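Local coordinates for protein alkylhalidase CmlS (Streptomyces venezuelae, PDB 3I3L) that probably acts as a flavin-dependent halogenase in chloramphenicol biosynthesis and carries a covalently attached FAD, at residues Val248-Lys256 / Ala267-Lys275. Residues are numbered along the deposited sequence; the frame is centred on the assembly and turned at random.
Sequences VGLVVDRSK and AFYSSTLAK
L250 points from its strand toward helix 267-273, and its two methyls part. CD1 meets CB of T272 at 3.7 Å and also touches the ring of Y269 at CD1. CD2 packs on CD1 of L273, also at 3.7 Å. With chi1 at 179°, the Y269 side chain extends away from its backbone N, and the ring runs past L250 to the strand. There OH donates to the carbonyl O of V248 at 2.9 Å, from above the carbonyl plane. CG1 of V248 lies against CD2 of L273. The axes of strand 248-253 and helix 267-273 cross at 88°, with a closest approach of 9.6 Å. This is a helix laid across one face of the mixed beta-sheet in the FAD-binding domain. The side chain of L250 is about 9 Å from the bound FAD. A phenylalanine in place of Y269 would probably cost the V248 carbonyl O its bond from this helix, so that the ring tip is tied to the strand by packing alone. Farther along, the F268 ring reaches K256, whose CB is 3.8 Å from CZ of F268. V252 adds a looser touch through CG2. OG1 of T272 sits over the centre of one F268 face, 3.3 Å above it, while donating to the F268 carbonyl O at 2.6 Å.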
loop_
_atom_site.group_PDB
_atom_site.type_symbol
_atom_site.label_atom_id
_atom_site.label_comp_id
_atom_site.label_asym_id
_atom_site.label_seq_id
_atom_site.Cartn_x
_atom_site.Cartn_y
_atom_site.Cartn_z
ATOM N N VAL A 248 -12.148 14.091 9.988
ATOM C CA VAL A 248 -11.150 14.327 11.083
ATOM C C VAL A 248 -11.153 13.157 12.065
ATOM O O VAL A 248 -12.141 12.919 12.756
ATOM C CB VAL A 248 -11.439 15.644 11.818
ATOM C CG1 VAL A 248 -10.348 15.872 12.925
ATOM C CG2 VAL A 248 -11.400 16.831 10.830
ATOM N N GLY A 249 -10.055 12.401 12.111
ATOM C CA GLY A 249 -10.038 11.136 12.871
ATOM C C GLY A 249 -8.897 11.074 13.871
ATOM O O GLY A 249 -7.816 11.656 13.640
ATOM N N LEU A 250 -9.132 10.385 14.989
ATOM C CA LEU A 250 -8.073 10.095 15.948
ATOM C C LEU A 250 -7.668 8.637 15.788
ATOM O O LEU A 250 -8.509 7.746 15.757
ATOM C CB LEU A 250 -8.562 10.298 17.423
ATOM C CG LEU A 250 -9.351 11.606 17.642
ATOM C CD1 LEU A 250 -9.993 11.628 19.036
ATOM C CD2 LEU A 250 -8.472 12.856 17.478
ATOM N N VAL A 251 -6.378 8.392 15.750
ATOM C CA VAL A 251 -5.885 7.014 15.844
ATOM C C VAL A 251 -5.116 6.883 17.168
ATOM O O VAL A 251 -4.097 7.545 17.382
ATOM C CB VAL A 251 -5.006 6.631 14.613
ATOM C CG1 VAL A 251 -4.499 5.181 14.706
ATOM C CG2 VAL A 251 -5.851 6.803 13.311
ATOM N N VAL A 252 -5.635 6.026 18.051
ATOM C CA VAL A 252 -5.132 5.893 19.414
ATOM C C VAL A 252 -4.935 4.407 19.679
ATOM O O VAL A 252 -5.171 3.569 18.780
ATOM C CB VAL A 252 -6.100 6.499 20.438
ATOM C CG1 VAL A 252 -6.260 8.001 20.205
ATOM C CG2 VAL A 252 -7.519 5.830 20.377
ATOM N N ASP A 253 -4.454 4.060 20.872
ATOM C CA ASP A 253 -4.114 2.657 21.161
ATOM C C ASP A 253 -5.378 1.953 21.621
ATOM O O ASP A 253 -6.300 2.601 22.096
ATOM C CB ASP A 253 -3.018 2.570 22.208
ATOM C CG ASP A 253 -2.564 1.143 22.463
ATOM O OD1 ASP A 253 -1.892 0.557 21.593
ATOM O OD2 ASP A 253 -2.929 0.593 23.535
ATOM N N ARG A 254 -5.438 0.634 21.494
ATOM C CA ARG A 254 -6.672 -0.046 21.833
ATOM C C ARG A 254 -6.947 0.049 23.319
ATOM O O ARG A 254 -8.078 -0.194 23.747
ATOM C CB ARG A 254 -6.665 -1.532 21.375
ATOM C CG ARG A 254 -6.105 -2.540 22.343
ATOM C CD ARG A 254 -4.630 -2.357 22.592
ATOM N NE ARG A 254 -4.057 -3.522 23.249
ATOM C CZ ARG A 254 -3.360 -3.462 24.398
ATOM N NH1 ARG A 254 -3.131 -2.280 25.006
ATOM N NH2 ARG A 254 -2.826 -4.568 24.918
ATOM N N SER A 255 -5.909 0.376 24.110
ATOM C CA SER A 255 -6.061 0.595 25.574
ATOM C C SER A 255 -7.004 1.727 25.914
ATOM O O SER A 255 -7.392 1.869 27.095
ATOM C CB SER A 255 -4.710 0.876 26.270
ATOM O OG SER A 255 -4.100 2.097 25.822
ATOM N N LYS A 256 -7.386 2.527 24.919
ATOM C CA LYS A 256 -8.346 3.641 25.115
ATOM C C LYS A 256 -9.773 3.168 24.989
ATOM O O LYS A 256 -10.730 3.981 25.159
ATOM C CB LYS A 256 -8.134 4.813 24.123
ATOM C CG LYS A 256 -6.774 5.485 24.201
ATOM C CD LYS A 256 -6.618 6.244 25.581
ATOM C CE LYS A 256 -5.231 6.935 25.704
ATOM N NZ LYS A 256 -5.178 7.807 26.888
ATOM N N ALA A 267 -17.665 12.467 24.118
ATOM C CA ALA A 267 -16.822 13.105 25.092
ATOM C C ALA A 267 -15.356 12.728 24.842
ATOM O O ALA A 267 -14.491 13.594 24.878
ATOM C CB ALA A 267 -17.275 12.695 26.558
ATOM N N PHE A 268 -15.080 11.443 24.583
ATOM C CA PHE A 268 -13.706 11.044 24.266
ATOM C C PHE A 268 -13.134 11.788 23.037
ATOM O O PHE A 268 -11.980 12.205 23.022
ATOM C CB PHE A 268 -13.573 9.523 24.100
ATOM C CG PHE A 268 -12.138 9.078 23.865
ATOM C CD1 PHE A 268 -11.281 8.863 24.937
ATOM C CD2 PHE A 268 -11.634 8.939 22.565
ATOM C CE1 PHE A 268 -9.959 8.468 24.734
ATOM C CE2 PHE A 268 -10.355 8.578 22.340
ATOM C CZ PHE A 268 -9.483 8.315 23.410
ATOM N N TYR A 269 -13.972 11.988 22.039
ATOM C CA TYR A 269 -13.549 12.562 20.792
ATOM C C TYR A 269 -13.123 14.010 20.938
ATOM O O TYR A 269 -12.008 14.408 20.524
ATOM C CB TYR A 269 -14.654 12.381 19.723
ATOM C CG TYR A 269 -14.326 12.965 18.394
ATOM C CD1 TYR A 269 -13.356 12.380 17.551
ATOM C CD2 TYR A 269 -14.955 14.119 17.964
ATOM C CE1 TYR A 269 -13.042 12.962 16.273
ATOM C CE2 TYR A 269 -14.678 14.694 16.712
ATOM C CZ TYR A 269 -13.714 14.101 15.873
ATOM O OH TYR A 269 -13.439 14.691 14.647
ATOM N N SER A 270 -13.995 14.820 21.527
ATOM C CA SER A 270 -13.708 16.252 21.738
ATOM C C SER A 270 -12.545 16.494 22.707
ATOM O O SER A 270 -11.683 17.332 22.418
ATOM C CB SER A 270 -14.944 16.983 22.266
ATOM O OG SER A 270 -16.047 16.660 21.433
ATOM N N SER A 271 -12.508 15.792 23.845
ATOM C CA SER A 271 -11.404 16.065 24.808
ATOM C C SER A 271 -10.053 15.553 24.285
ATOM O O SER A 271 -9.004 16.140 24.529
ATOM C CB SER A 271 -11.677 15.491 26.210
ATOM O OG SER A 271 -11.946 14.105 26.186
ATOM N N THR A 272 -10.080 14.475 23.529
ATOM C CA THR A 272 -8.858 14.008 22.917
ATOM C C THR A 272 -8.419 14.952 21.797
ATOM O O THR A 272 -7.251 15.366 21.755
ATOM C CB THR A 272 -8.982 12.560 22.435
ATOM O OG1 THR A 272 -9.446 11.746 23.515
ATOM C CG2 THR A 272 -7.618 12.009 22.014
ATOM N N LEU A 273 -9.347 15.311 20.910
ATOM C CA LEU A 273 -8.958 16.125 19.760
ATOM C C LEU A 273 -8.387 17.475 20.230
ATOM O O LEU A 273 -7.545 18.061 19.570
ATOM C CB LEU A 273 -10.141 16.356 18.826
ATOM C CG LEU A 273 -9.924 17.062 17.494
ATOM C CD1 LEU A 273 -8.789 16.428 16.696
ATOM C CD2 LEU A 273 -11.252 17.018 16.696
ATOM N N ALA A 274 -8.855 17.948 21.381
ATOM C CA ALA A 274 -8.428 19.230 21.946
ATOM C C ALA A 274 -6.968 19.144 22.430
ATOM O O ALA A 274 -6.308 20.147 22.624
ATOM C CB ALA A 274 -9.367 19.600 23.078
ATOM N N LYS A 275 -6.453 17.938 22.608
ATOM C CA LYS A 275 -5.051 17.787 23.014
ATOM C C LYS A 275 -4.064 18.016 21.883
ATOM O O LYS A 275 -2.866 18.066 22.139
ATOM C CB LYS A 275 -4.816 16.405 23.589
ATOM C CG LYS A 275 -5.509 16.144 24.926
ATOM C CD LYS A 275 -5.186 14.724 25.464
ATOM C CE LYS A 275 -3.789 14.624 26.276
ATOM N NZ LYS A 275 -2.482 15.204 25.608
#